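Local coordinates for prolyl-tRNA synthetase (Giardia lamblia ATCC 50803, PDB 3IAL), which probably charges proline tRNA with its amino acid in an ATP-dependent reaction, and is caught here holding prolyl-adenylate, at residues Phe56-Ile61 against Glu167-Glu172; Pro121-Ala126 against Ile145-Thr150; Thr125-Met130 against Glu172-His177. One frame throughout, in Å; residues are numbered along the deposited sequence.

Interaction 1 of 3, residues Phe56-Ile61 against Glu167-Glu172. With PR8 (5'-O-[(R)-hydroxy{[(2S)-pyrrolidin-2-ylcarbonyl]oxy}phosphoryl]adenosine), chain H.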
loop_
_atom_site.group_PDB
_atom_site.type_symbol
_atom_site.label_atom_id
_atom_site.label_comp_id
_atom_site.label_asym_id
_atom_site.label_seq_id
_atom_site.Cartn_x
_atom_site.Cartn_y
_atom_site.Cartn_z
ATOM N N PHE B 56 -1.637 3.920 -10.331
ATOM C CA PHE B 56 -2.745 4.549 -9.615
ATOM C C PHE B 56 -4.006 3.667 -9.626
ATOM O O PHE B 56 -4.725 3.596 -8.633
ATOM C CB PHE B 56 -3.085 5.932 -10.183
ATOM C CG PHE B 56 -4.271 6.550 -9.521
ATOM C CD1 PHE B 56 -4.104 7.443 -8.479
ATOM C CD2 PHE B 56 -5.558 6.169 -9.876
ATOM C CE1 PHE B 56 -5.193 7.979 -7.829
ATOM C CE2 PHE B 56 -6.656 6.703 -9.225
ATOM C CZ PHE B 56 -6.471 7.610 -8.198
ATOM N N MET B 57 -4.262 3.013 -10.757
ATOM C CA MET B 57 -5.437 2.150 -10.920
ATOM C C MET B 57 -5.335 0.898 -10.047
ATOM O O MET B 57 -6.294 0.516 -9.382
ATOM C CB MET B 57 -5.579 1.726 -12.378
ATOM C CG MET B 57 -5.651 2.893 -13.391
ATOM S SD MET B 57 -5.509 2.334 -15.097
ATOM C CE MET B 57 -5.340 3.921 -15.969
ATOM N N GLU B 58 -4.161 0.274 -10.060
ATOM C CA GLU B 58 -3.891 -0.943 -9.291
ATOM C C GLU B 58 -3.997 -0.662 -7.806
ATOM O O GLU B 58 -4.619 -1.422 -7.058
ATOM C CB GLU B 58 -2.482 -1.469 -9.604
ATOM C CG GLU B 58 -2.061 -2.689 -8.785
ATOM C CD GLU B 58 -2.839 -3.948 -9.125
ATOM O OE1 GLU B 58 -3.585 -3.963 -10.137
ATOM O OE2 GLU B 58 -2.683 -4.935 -8.375
ATOM N N ASN B 59 -3.375 0.432 -7.389
ATOM C CA ASN B 59 -3.392 0.834 -5.996
ATOM C C ASN B 59 -4.813 1.138 -5.532
ATOM O O ASN B 59 -5.191 0.785 -4.416
ATOM C CB ASN B 59 -2.510 2.054 -5.792
ATOM C CG ASN B 59 -2.227 2.329 -4.333
ATOM O OD1 ASN B 59 -2.496 3.421 -3.838
ATOM N ND2 ASN B 59 -1.690 1.335 -3.632
ATOM N N ALA B 60 -5.607 1.761 -6.403
ATOM C CA ALA B 60 -6.998 2.077 -6.077
ATOM C C ALA B 60 -7.820 0.810 -5.892
ATOM O O ALA B 60 -8.640 0.727 -4.978
ATOM C CB ALA B 60 -7.613 2.961 -7.151
ATOM N N ILE B 61 -7.608 -0.177 -6.757
ATOM C CA ILE B 61 -8.325 -1.442 -6.651
ATOM C C ILE B 61 -7.984 -2.138 -5.329
ATOM O O ILE B 61 -8.895 -2.555 -4.582
ATOM C CB ILE B 61 -8.024 -2.367 -7.834
ATOM C CG1 ILE B 61 -8.709 -1.833 -9.103
ATOM C CG2 ILE B 61 -8.495 -3.800 -7.531
ATOM C CD1 ILE B 61 -8.252 -2.499 -10.382
ATOM N N GLU B 167 6.363 -11.583 -11.778
ATOM C CA GLU B 167 6.102 -10.919 -10.493
ATOM C C GLU B 167 4.708 -10.309 -10.532
ATOM O O GLU B 167 4.412 -9.465 -11.361
ATOM C CB GLU B 167 7.147 -9.851 -10.163
ATOM C CG GLU B 167 6.784 -9.026 -8.936
ATOM C CD GLU B 167 7.965 -8.292 -8.319
ATOM O OE1 GLU B 167 9.024 -8.200 -8.966
ATOM O OE2 GLU B 167 7.828 -7.805 -7.174
ATOM N N ILE B 168 3.865 -10.742 -9.605
ATOM C CA ILE B 168 2.451 -10.449 -9.647
ATOM C C ILE B 168 2.032 -9.647 -8.420
ATOM O O ILE B 168 2.133 -10.130 -7.296
ATOM C CB ILE B 168 1.635 -11.757 -9.676
ATOM C CG1 ILE B 168 2.189 -12.729 -10.726
ATOM C CG2 ILE B 168 0.141 -11.458 -9.929
ATOM C CD1 ILE B 168 1.899 -14.193 -10.393
ATOM N N HIS B 169 1.531 -8.433 -8.644
ATOM C CA HIS B 169 0.987 -7.621 -7.565
ATOM C C HIS B 169 -0.399 -8.167 -7.243
ATOM O O HIS B 169 -1.199 -8.435 -8.153
ATOM C CB HIS B 169 0.937 -6.150 -7.984
ATOM C CG HIS B 169 0.683 -5.205 -6.856
ATOM N ND1 HIS B 169 -0.544 -4.603 -6.650
ATOM C CD2 HIS B 169 1.495 -4.760 -5.867
ATOM C CE1 HIS B 169 -0.473 -3.832 -5.579
ATOM N NE2 HIS B 169 0.750 -3.908 -5.085
ATOM N N TRP B 170 -0.677 -8.379 -5.960
ATOM C CA TRP B 170 -1.946 -8.983 -5.576
ATOM C C TRP B 170 -2.329 -8.704 -4.135
ATOM O O TRP B 170 -1.555 -8.120 -3.387
ATOM C CB TRP B 170 -1.920 -10.496 -5.871
ATOM C CG TRP B 170 -1.402 -11.441 -4.791
ATOM C CD1 TRP B 170 -0.636 -11.142 -3.700
ATOM C CD2 TRP B 170 -1.584 -12.863 -4.770
ATOM N NE1 TRP B 170 -0.361 -12.282 -2.989
ATOM C CE2 TRP B 170 -0.926 -13.354 -3.630
ATOM C CE3 TRP B 170 -2.246 -13.767 -5.609
ATOM C CZ2 TRP B 170 -0.928 -14.704 -3.293
ATOM C CZ3 TRP B 170 -2.251 -15.111 -5.273
ATOM C CH2 TRP B 170 -1.594 -15.564 -4.125
ATOM N N ASN B 171 -3.530 -9.136 -3.764
ATOM C CA ASN B 171 -3.925 -9.228 -2.368
ATOM C C ASN B 171 -4.380 -10.647 -2.074
ATOM O O ASN B 171 -5.131 -11.245 -2.862
ATOM C CB ASN B 171 -5.018 -8.206 -2.043
ATOM C CG ASN B 171 -5.537 -8.320 -0.605
ATOM O OD1 ASN B 171 -6.281 -9.240 -0.282
ATOM N ND2 ASN B 171 -5.173 -7.360 0.244
ATOM N N GLU B 172 -3.892 -11.185 -0.955
ATOM C CA GLU B 172 -4.290 -12.503 -0.466
ATOM C C GLU B 172 -4.809 -12.408 0.967
ATOM O O GLU B 172 -4.145 -11.850 1.841
ATOM C CB GLU B 172 -3.125 -13.504 -0.542
ATOM C CG GLU B 172 -1.872 -13.143 0.260
ATOM C CD GLU B 172 -0.719 -14.114 0.012
ATOM O OE1 GLU B 172 0.425 -13.659 -0.228
ATOM O OE2 GLU B 172 -0.958 -15.339 0.063
HETATM C C PR8 H . -4.518 -18.460 -4.591
HETATM N N PR8 H . -3.452 -18.329 -2.427
HETATM O O PR8 H . -3.376 -18.302 -5.025
HETATM P P PR8 H . -5.376 -18.448 -6.924
HETATM N N1 PR8 H . -0.399 -13.167 -13.383
HETATM C C2 PR8 H . -1.339 -12.363 -12.898
HETATM N N3 PR8 H . -2.261 -12.791 -12.032
HETATM C C4 PR8 H . -2.280 -14.056 -11.614
HETATM C C5 PR8 H . -1.316 -14.929 -12.108
HETATM C C6 PR8 H . -0.362 -14.460 -13.007
HETATM N N6 PR8 H . 0.574 -15.282 -13.483
HETATM N N7 PR8 H . -1.535 -16.116 -11.556
HETATM C C8 PR8 H . -2.592 -16.004 -10.748
HETATM N N9 PR8 H . -3.059 -14.748 -10.783
HETATM C CA PR8 H . -4.763 -18.473 -3.083
HETATM C CB PR8 H . -5.584 -17.251 -2.706
HETATM C CD PR8 H . -3.573 -17.263 -1.438
HETATM C CG PR8 H . -4.561 -16.287 -2.089
HETATM C "C1'" PR8 H . -4.241 -14.255 -10.005
HETATM O O10 PR8 H . -5.634 -18.657 -5.345
HETATM O O1P PR8 H . -4.589 -19.546 -7.541
HETATM C "C2'" PR8 H . -5.574 -14.870 -10.496
HETATM O "O2'" PR8 H . -6.605 -13.871 -10.495
HETATM O O2P PR8 H . -6.841 -18.370 -7.577
HETATM C "C3'" PR8 H . -5.905 -15.864 -9.407
HETATM O "O3'" PR8 H . -7.313 -16.111 -9.372
HETATM C "C4'" PR8 H . -5.488 -15.010 -8.224
HETATM O "O4'" PR8 H . -4.139 -14.653 -8.600
HETATM C "C5'" PR8 H . -5.549 -15.844 -6.963
HETATM O "O5'" PR8 H . -4.726 -16.987 -7.094
#
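Glu-58, on helix 52-71, and His-169, on strand 167-177, meet through one buried hydrogen bond. His-169 ND1 donates to Glu-58 OE2 at 2.8 Å, and the bond is almost straight, with an N-H...O angle of 174°. The carboxylate oxygen lies at the edge of the imidazole, practically in its plane, and accepts through its anti lone pair, the one turned away from OE1. Carboxylate and ring planes stand 73° apart. With CG anti to the backbone N (chi1 176°), the Glu-58 chain leaves the helix toward the strand, and a bend at chi2 brings OE2 to the ND1 edge, the two side chains running alongside each other in opposite senses. A carboxylate beside ND1 would be expected to polarise the ring and perhaps to favour its protonated form.

Apart from the bond, Glu-58 CG lies 3.2 Å from His-169 ND1, and Leu-78 of the second subunit packs on the same histidine.

Strand 167-177 belongs to the antiparallel sheet of the class II aminoacyl-tRNA synthetase core. Alternation along it sends His-169 to the helix and its neighbours Ile-168 and Trp-170 to the prolyl-adenylate on the other face.

Ligand contacts are made from that face. Ile-168 CG2 lies 3.4 Å from C2 of the adenine, while its CD1 reaches C6 and the amino nitrogen N6. Trp-170 presents an edge to the acyl carbonyl, with CH2 3.4 Å from PR8 O. Glu-172 CB sits over one face of that indole and also touches the proline ring, 3.5 Å from PR8 CG. A weak bond of 3.2 Å from Trp-170 NE1 reaches Glu-172 OE1, which is also bonded to Ser-123 and Gln-147.

Interaction 2 of 3, residues Pro121-Ala126 against Ile145-Thr150. With PR8 (5'-O-[(R)-hydroxy{[(2S)-pyrrolidin-2-ylcarbonyl]oxy}phosphoryl]adenosine), chain H.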
loop_
_atom_site.group_PDB
_atom_site.type_symbol
_atom_site.label_atom_id
_atom_site.label_comp_id
_atom_site.label_asym_id
_atom_site.label_seq_id
_atom_site.Cartn_x
_atom_site.Cartn_y
_atom_site.Cartn_z
ATOM N N PRO B 121 5.536 -17.790 -3.886
ATOM C CA PRO B 121 4.597 -17.898 -5.013
ATOM C C PRO B 121 3.153 -17.675 -4.579
ATOM O O PRO B 121 2.281 -17.395 -5.397
ATOM C CB PRO B 121 4.788 -19.336 -5.476
ATOM C CG PRO B 121 5.162 -20.078 -4.240
ATOM C CD PRO B 121 6.034 -19.113 -3.462
ATOM N N THR B 122 2.933 -17.843 -3.284
ATOM C CA THR B 122 1.657 -17.662 -2.615
ATOM C C THR B 122 2.054 -17.995 -1.178
ATOM O O THR B 122 3.068 -18.673 -0.963
ATOM C CB THR B 122 0.547 -18.603 -3.158
ATOM O OG1 THR B 122 -0.658 -18.405 -2.405
ATOM C CG2 THR B 122 0.988 -20.066 -3.080
ATOM N N SER B 123 1.321 -17.498 -0.195
ATOM C CA SER B 123 1.881 -17.458 1.153
ATOM C C SER B 123 1.342 -18.460 2.185
ATOM O O SER B 123 1.698 -18.371 3.356
ATOM C CB SER B 123 1.803 -16.029 1.697
ATOM O OG SER B 123 2.331 -15.116 0.748
ATOM N N GLU B 124 0.533 -19.430 1.759
ATOM C CA GLU B 124 -0.031 -20.419 2.693
ATOM C C GLU B 124 1.003 -20.989 3.664
ATOM O O GLU B 124 0.789 -20.961 4.871
ATOM C CB GLU B 124 -0.718 -21.578 1.961
ATOM C CG GLU B 124 -2.099 -21.236 1.410
ATOM C CD GLU B 124 -2.064 -20.434 0.115
ATOM O OE1 GLU B 124 -0.972 -20.247 -0.468
ATOM O OE2 GLU B 124 -3.139 -19.989 -0.321
ATOM N N THR B 125 2.117 -21.496 3.142
ATOM C CA THR B 125 3.061 -22.249 3.974
ATOM C C THR B 125 3.687 -21.373 5.059
ATOM O O THR B 125 3.892 -21.820 6.189
ATOM C CB THR B 125 4.161 -22.938 3.126
ATOM O OG1 THR B 125 4.868 -21.964 2.349
ATOM C CG2 THR B 125 3.555 -23.974 2.189
ATOM N N ALA B 126 3.946 -20.115 4.716
ATOM C CA ALA B 126 4.517 -19.139 5.642
ATOM C C ALA B 126 3.482 -18.675 6.661
ATOM O O ALA B 126 3.755 -18.642 7.857
ATOM C CB ALA B 126 5.085 -17.948 4.868
ATOM N N ILE B 145 -6.813 -12.416 8.338
ATOM C CA ILE B 145 -5.834 -11.450 7.883
ATOM C C ILE B 145 -5.786 -11.360 6.362
ATOM O O ILE B 145 -6.390 -12.157 5.667
ATOM C CB ILE B 145 -4.431 -11.736 8.480
ATOM C CG1 ILE B 145 -3.950 -13.163 8.185
ATOM C CG2 ILE B 145 -4.445 -11.507 10.013
ATOM C CD1 ILE B 145 -3.436 -13.396 6.797
ATOM N N HIS B 146 -5.089 -10.349 5.858
ATOM C CA HIS B 146 -4.834 -10.230 4.436
ATOM C C HIS B 146 -3.626 -9.338 4.233
ATOM O O HIS B 146 -3.277 -8.564 5.119
ATOM C CB HIS B 146 -6.048 -9.655 3.702
ATOM C CG HIS B 146 -6.324 -8.228 4.027
ATOM N ND1 HIS B 146 -5.860 -7.186 3.250
ATOM C CD2 HIS B 146 -6.996 -7.663 5.054
ATOM C CE1 HIS B 146 -6.248 -6.041 3.782
ATOM N NE2 HIS B 146 -6.930 -6.301 4.882
ATOM N N GLN B 147 -2.992 -9.462 3.072
ATOM C CA GLN B 147 -1.867 -8.616 2.716
ATOM C C GLN B 147 -1.871 -8.288 1.231
ATOM O O GLN B 147 -2.279 -9.094 0.404
ATOM C CB GLN B 147 -0.545 -9.266 3.097
ATOM C CG GLN B 147 -0.214 -10.543 2.348
ATOM C CD GLN B 147 1.101 -11.133 2.807
ATOM O OE1 GLN B 147 1.691 -10.661 3.781
ATOM N NE2 GLN B 147 1.565 -12.181 2.115
ATOM N N THR B 148 -1.421 -7.081 0.923
ATOM C CA THR B 148 -1.264 -6.612 -0.437
ATOM C C THR B 148 0.225 -6.614 -0.655
ATOM O O THR B 148 0.960 -5.997 0.109
ATOM C CB THR B 148 -1.799 -5.187 -0.595
ATOM O OG1 THR B 148 -3.215 -5.203 -0.405
ATOM C CG2 THR B 148 -1.446 -4.618 -1.972
ATOM N N CYS B 149 0.671 -7.326 -1.676
ATOM C CA CYS B 149 2.100 -7.518 -1.895
ATOM C C CYS B 149 2.297 -8.101 -3.283
ATOM O O CYS B 149 1.340 -8.224 -4.049
ATOM C CB CYS B 149 2.688 -8.467 -0.839
ATOM S SG CYS B 149 2.101 -10.203 -0.972
ATOM N N THR B 150 3.531 -8.470 -3.602
ATOM C CA THR B 150 3.796 -9.186 -4.836
ATOM C C THR B 150 4.184 -10.621 -4.505
ATOM O O THR B 150 4.747 -10.895 -3.429
ATOM C CB THR B 150 4.850 -8.479 -5.715
ATOM O OG1 THR B 150 6.172 -8.670 -5.191
ATOM C CG2 THR B 150 4.545 -6.995 -5.814
HETATM C C PR8 H . -4.518 -18.460 -4.591
HETATM N N PR8 H . -3.452 -18.329 -2.427
HETATM O O PR8 H . -3.376 -18.302 -5.025
HETATM P P PR8 H . -5.376 -18.448 -6.924
HETATM N N1 PR8 H . -0.399 -13.167 -13.383
HETATM C C2 PR8 H . -1.339 -12.363 -12.898
HETATM N N3 PR8 H . -2.261 -12.791 -12.032
HETATM C C4 PR8 H . -2.280 -14.056 -11.614
HETATM C C5 PR8 H . -1.316 -14.929 -12.108
HETATM C C6 PR8 H . -0.362 -14.460 -13.007
HETATM N N6 PR8 H . 0.574 -15.282 -13.483
HETATM N N7 PR8 H . -1.535 -16.116 -11.556
HETATM C C8 PR8 H . -2.592 -16.004 -10.748
HETATM N N9 PR8 H . -3.059 -14.748 -10.783
HETATM C CA PR8 H . -4.763 -18.473 -3.083
HETATM C CB PR8 H . -5.584 -17.251 -2.706
HETATM C CD PR8 H . -3.573 -17.263 -1.438
HETATM C CG PR8 H . -4.561 -16.287 -2.089
HETATM C "C1'" PR8 H . -4.241 -14.255 -10.005
HETATM O O10 PR8 H . -5.634 -18.657 -5.345
HETATM O O1P PR8 H . -4.589 -19.546 -7.541
HETATM C "C2'" PR8 H . -5.574 -14.870 -10.496
HETATM O "O2'" PR8 H . -6.605 -13.871 -10.495
HETATM O O2P PR8 H . -6.841 -18.370 -7.577
HETATM C "C3'" PR8 H . -5.905 -15.864 -9.407
HETATM O "O3'" PR8 H . -7.313 -16.111 -9.372
HETATM C "C4'" PR8 H . -5.488 -15.010 -8.224
HETATM O "O4'" PR8 H . -4.139 -14.653 -8.600
HETATM C "C5'" PR8 H . -5.549 -15.844 -6.963
HETATM O "O5'" PR8 H . -4.726 -16.987 -7.094
HETATM O O HOH W 1 4.061 -13.895 2.521
#
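Ser-123 and Gln-147 face each other across a bridging water, in a contact whose first segment also reaches the prolyl-adenylate. Just before the serine, Thr-122 directs its hydroxyl to the substrate: OG1 stands anti to the backbone N (chi1 177°) and accepts a hydrogen bond from the proline nitrogen, PR8 N, at 2.8 Å. The same hydroxyl donates to Glu-124 OE1 at 2.7 Å, using the syn lone pair of that oxygen.

Ser-123, at the N-cap position of helix 124-134, points its CB toward strand 143-152. Its OG comes within 3.3 Å of Gln-147 NE2, but the angle is too poor for a direct hydrogen bond. A water links them, donating to Ser-123 OG at 2.8 Å and accepting from Gln-147 NE2 at 3.1 Å. Glu-172 OE1, on the adjoining strand, bridges the same two groups, and Gln-147 OE1 takes the backbone N of Phe-79. The Gln-147 chain runs extended beyond CG to bring its amide there.

Glu-124, in the first turn of the helix, is bent at chi2 (78°), which folds its carboxylate back to the pocket. OE2 lies 2.7 Å from PR8 N, close beside the bound amine.

The proline nitrogen thus has both a hydroxyl oxygen and a carboxylate oxygen as close neighbours, surroundings that would favour a protonated, positively charged amine. Thr-122, held by Glu-124, has its proton committed to the carboxylate and its oxygen turned to the substrate, while Ser-123 and Gln-147 are joined twice, by the water and by the carboxylate of Glu-172.

Interaction 3 of 3, residues Thr125-Met130 against Glu172-His177. With PR8 (5'-O-[(R)-hydroxy{[(2S)-pyrrolidin-2-ylcarbonyl]oxy}phosphoryl]adenosine), chain H.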
loop_
_atom_site.group_PDB
_atom_site.type_symbol
_atom_site.label_atom_id
_atom_site.label_comp_id
_atom_site.label_asym_id
_atom_site.label_seq_id
_atom_site.Cartn_x
_atom_site.Cartn_y
_atom_site.Cartn_z
ATOM N N THR B 125 2.117 -21.496 3.142
ATOM C CA THR B 125 3.061 -22.249 3.974
ATOM C C THR B 125 3.687 -21.373 5.059
ATOM O O THR B 125 3.892 -21.820 6.189
ATOM C CB THR B 125 4.161 -22.938 3.126
ATOM O OG1 THR B 125 4.868 -21.964 2.349
ATOM C CG2 THR B 125 3.555 -23.974 2.189
ATOM N N ALA B 126 3.946 -20.115 4.716
ATOM C CA ALA B 126 4.517 -19.139 5.642
ATOM C C ALA B 126 3.482 -18.675 6.661
ATOM O O ALA B 126 3.755 -18.642 7.857
ATOM C CB ALA B 126 5.085 -17.948 4.868
ATOM N N ILE B 127 2.284 -18.341 6.192
ATOM C CA ILE B 127 1.245 -17.832 7.071
ATOM C C ILE B 127 0.734 -18.890 8.054
ATOM O O ILE B 127 0.540 -18.590 9.228
ATOM C CB ILE B 127 0.067 -17.223 6.276
ATOM C CG1 ILE B 127 0.515 -15.913 5.626
ATOM C CG2 ILE B 127 -1.135 -16.966 7.200
ATOM C CD1 ILE B 127 -0.371 -15.433 4.516
ATOM N N TYR B 128 0.531 -20.122 7.587
ATOM C CA TYR B 128 -0.012 -21.169 8.456
ATOM C C TYR B 128 1.031 -21.680 9.468
ATOM O O TYR B 128 0.667 -22.096 10.561
ATOM C CB TYR B 128 -0.654 -22.298 7.640
ATOM C CG TYR B 128 -1.666 -21.799 6.611
ATOM C CD1 TYR B 128 -2.316 -20.566 6.770
ATOM C CD2 TYR B 128 -1.976 -22.558 5.480
ATOM C CE1 TYR B 128 -3.228 -20.104 5.824
ATOM C CE2 TYR B 128 -2.886 -22.103 4.536
ATOM C CZ TYR B 128 -3.508 -20.874 4.713
ATOM O OH TYR B 128 -4.406 -20.401 3.789
ATOM N N SER B 129 2.319 -21.592 9.130
ATOM C CA SER B 129 3.381 -21.819 10.112
ATOM C C SER B 129 3.262 -20.815 11.261
ATOM O O SER B 129 3.511 -21.167 12.411
ATOM C CB SER B 129 4.771 -21.714 9.472
ATOM O OG SER B 129 4.945 -22.698 8.463
ATOM N N MET B 130 2.884 -19.571 10.956
ATOM C CA MET B 130 2.641 -18.578 12.012
ATOM C C MET B 130 1.286 -18.754 12.703
ATOM O O MET B 130 1.193 -18.552 13.905
ATOM C CB MET B 130 2.813 -17.150 11.491
ATOM C CG MET B 130 4.227 -16.864 10.964
ATOM S SD MET B 130 5.576 -17.154 12.150
ATOM C CE MET B 130 5.128 -15.954 13.420
ATOM N N GLU B 172 -3.892 -11.185 -0.955
ATOM C CA GLU B 172 -4.290 -12.503 -0.466
ATOM C C GLU B 172 -4.809 -12.408 0.967
ATOM O O GLU B 172 -4.145 -11.850 1.841
ATOM C CB GLU B 172 -3.125 -13.504 -0.542
ATOM C CG GLU B 172 -1.872 -13.143 0.260
ATOM C CD GLU B 172 -0.719 -14.114 0.012
ATOM O OE1 GLU B 172 0.425 -13.659 -0.228
ATOM O OE2 GLU B 172 -0.958 -15.339 0.063
ATOM N N ALA B 173 -6.016 -12.926 1.173
ATOM C CA ALA B 173 -6.651 -13.033 2.477
ATOM C C ALA B 173 -6.588 -14.488 2.930
ATOM O O ALA B 173 -6.765 -15.389 2.111
ATOM C CB ALA B 173 -8.102 -12.596 2.377
ATOM N N HIS B 174 -6.344 -14.704 4.226
ATOM C CA HIS B 174 -6.262 -16.042 4.831
ATOM C C HIS B 174 -6.960 -15.992 6.190
ATOM O O HIS B 174 -6.626 -15.138 7.033
ATOM C CB HIS B 174 -4.803 -16.470 5.049
ATOM C CG HIS B 174 -3.999 -16.588 3.791
ATOM N ND1 HIS B 174 -3.750 -17.798 3.173
ATOM C CD2 HIS B 174 -3.372 -15.647 3.041
ATOM C CE1 HIS B 174 -3.015 -17.593 2.093
ATOM N NE2 HIS B 174 -2.774 -16.296 1.986
ATOM N N CYS B 175 -7.931 -16.882 6.401
ATOM C CA CYS B 175 -8.682 -16.909 7.648
ATOM C C CYS B 175 -8.703 -18.290 8.254
ATOM O O CYS B 175 -8.774 -19.295 7.545
ATOM C CB CYS B 175 -10.116 -16.441 7.437
ATOM S SG CYS B 175 -10.264 -14.783 6.760
ATOM N N CYS B 176 -8.657 -18.312 9.580
ATOM C CA CYS B 176 -8.655 -19.522 10.363
ATOM C C CYS B 176 -9.958 -19.565 11.162
ATOM O O CYS B 176 -10.310 -18.592 11.841
ATOM C CB CYS B 176 -7.446 -19.498 11.287
ATOM S SG CYS B 176 -7.109 -21.011 12.157
ATOM N N HIS B 177 -10.662 -20.692 11.080
ATOM C CA HIS B 177 -12.036 -20.803 11.557
ATOM C C HIS B 177 -12.223 -21.962 12.531
ATOM O O HIS B 177 -11.624 -23.022 12.371
ATOM C CB HIS B 177 -12.968 -21.017 10.365
ATOM C CG HIS B 177 -12.771 -20.034 9.253
ATOM N ND1 HIS B 177 -13.259 -18.744 9.306
ATOM C CD2 HIS B 177 -12.162 -20.159 8.050
ATOM C CE1 HIS B 177 -12.952 -18.119 8.184
ATOM N NE2 HIS B 177 -12.295 -18.956 7.402
HETATM C C PR8 H . -4.518 -18.460 -4.591
HETATM N N PR8 H . -3.452 -18.329 -2.427
HETATM O O PR8 H . -3.376 -18.302 -5.025
HETATM P P PR8 H . -5.376 -18.448 -6.924
HETATM N N1 PR8 H . -0.399 -13.167 -13.383
HETATM C C2 PR8 H . -1.339 -12.363 -12.898
HETATM N N3 PR8 H . -2.261 -12.791 -12.032
HETATM C C4 PR8 H . -2.280 -14.056 -11.614
HETATM C C5 PR8 H . -1.316 -14.929 -12.108
HETATM C C6 PR8 H . -0.362 -14.460 -13.007
HETATM N N6 PR8 H . 0.574 -15.282 -13.483
HETATM N N7 PR8 H . -1.535 -16.116 -11.556
HETATM C C8 PR8 H . -2.592 -16.004 -10.748
HETATM N N9 PR8 H . -3.059 -14.748 -10.783
HETATM C CA PR8 H . -4.763 -18.473 -3.083
HETATM C CB PR8 H . -5.584 -17.251 -2.706
HETATM C CD PR8 H . -3.573 -17.263 -1.438
HETATM C CG PR8 H . -4.561 -16.287 -2.089
HETATM C "C1'" PR8 H . -4.241 -14.255 -10.005
HETATM O O10 PR8 H . -5.634 -18.657 -5.345
HETATM O O1P PR8 H . -4.589 -19.546 -7.541
HETATM C "C2'" PR8 H . -5.574 -14.870 -10.496
HETATM O "O2'" PR8 H . -6.605 -13.871 -10.495
HETATM O O2P PR8 H . -6.841 -18.370 -7.577
HETATM C "C3'" PR8 H . -5.905 -15.864 -9.407
HETATM O "O3'" PR8 H . -7.313 -16.111 -9.372
HETATM C "C4'" PR8 H . -5.488 -15.010 -8.224
HETATM O "O4'" PR8 H . -4.139 -14.653 -8.600
HETATM C "C5'" PR8 H . -5.549 -15.844 -6.963
HETATM O "O5'" PR8 H . -4.726 -16.987 -7.094
#
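The imidazole of His-174 is gripped at both nitrogens near its own plane, with Ile-127 lying over one face. With CG opposite its own carbonyl carbon, beside the backbone N, His-174 directs its ring to the helix. At ND1 the hydroxyl of Tyr-128 meets the ring edge, OH to ND1 2.8 Å, in a nearly straight bond. NE2, on the far side of CE1, donates to Glu-172 OE2 at 2.8 Å, on the anti side of that oxygen but 32° out of the carboxylate plane. OE1 of the same carboxylate is held by Ser-123 OG and Gln-147 NE2. The two imidazole bonds fix the ring's rotation.

Ile-127 comes from helix 124-134 at about a right angle and sets CD1 there in a CH-pi contact, 3.7 Å from the ring centroid. Here the helix packs on strand 167-177 of the class II synthetase core, their short axes 10.2 Å apart and inclined by 32°.

Tyr-128 crosses the histidine just as steeply; the ring planes stand 73° apart in an oblique pair. Phe-248 meets the tyrosine ring edge-to-face.

CE1, between the two ring nitrogens, approaches the proline ring obliquely, 3.6 Å from PR8 CD, making the Tyr-128 hydroxyl second-shell to the ligand.

All three contacts involve segments that touch the prolyl-adenylate in the class II catalytic core, but in interaction 1 the helix contact is on the other face of the strand. Interactions 2 and 3 have centres about 8 Å apart, share helix 124-134 and are joined by a bond of 2.6 Å from Ser-123 OG to Glu-172 OE1; interaction 1 lies about 13 Å from interaction 2 and 20 Å from interaction 3, centre to centre. Along the chain interaction 2 is nested inside the loop closed by interaction 1, whereas interactions 1 and 3 cross. His-169 meets helix 52-71, while Glu-172 and His-174 point to helix 124-134, so the helices lie on opposite faces of strand 167-177.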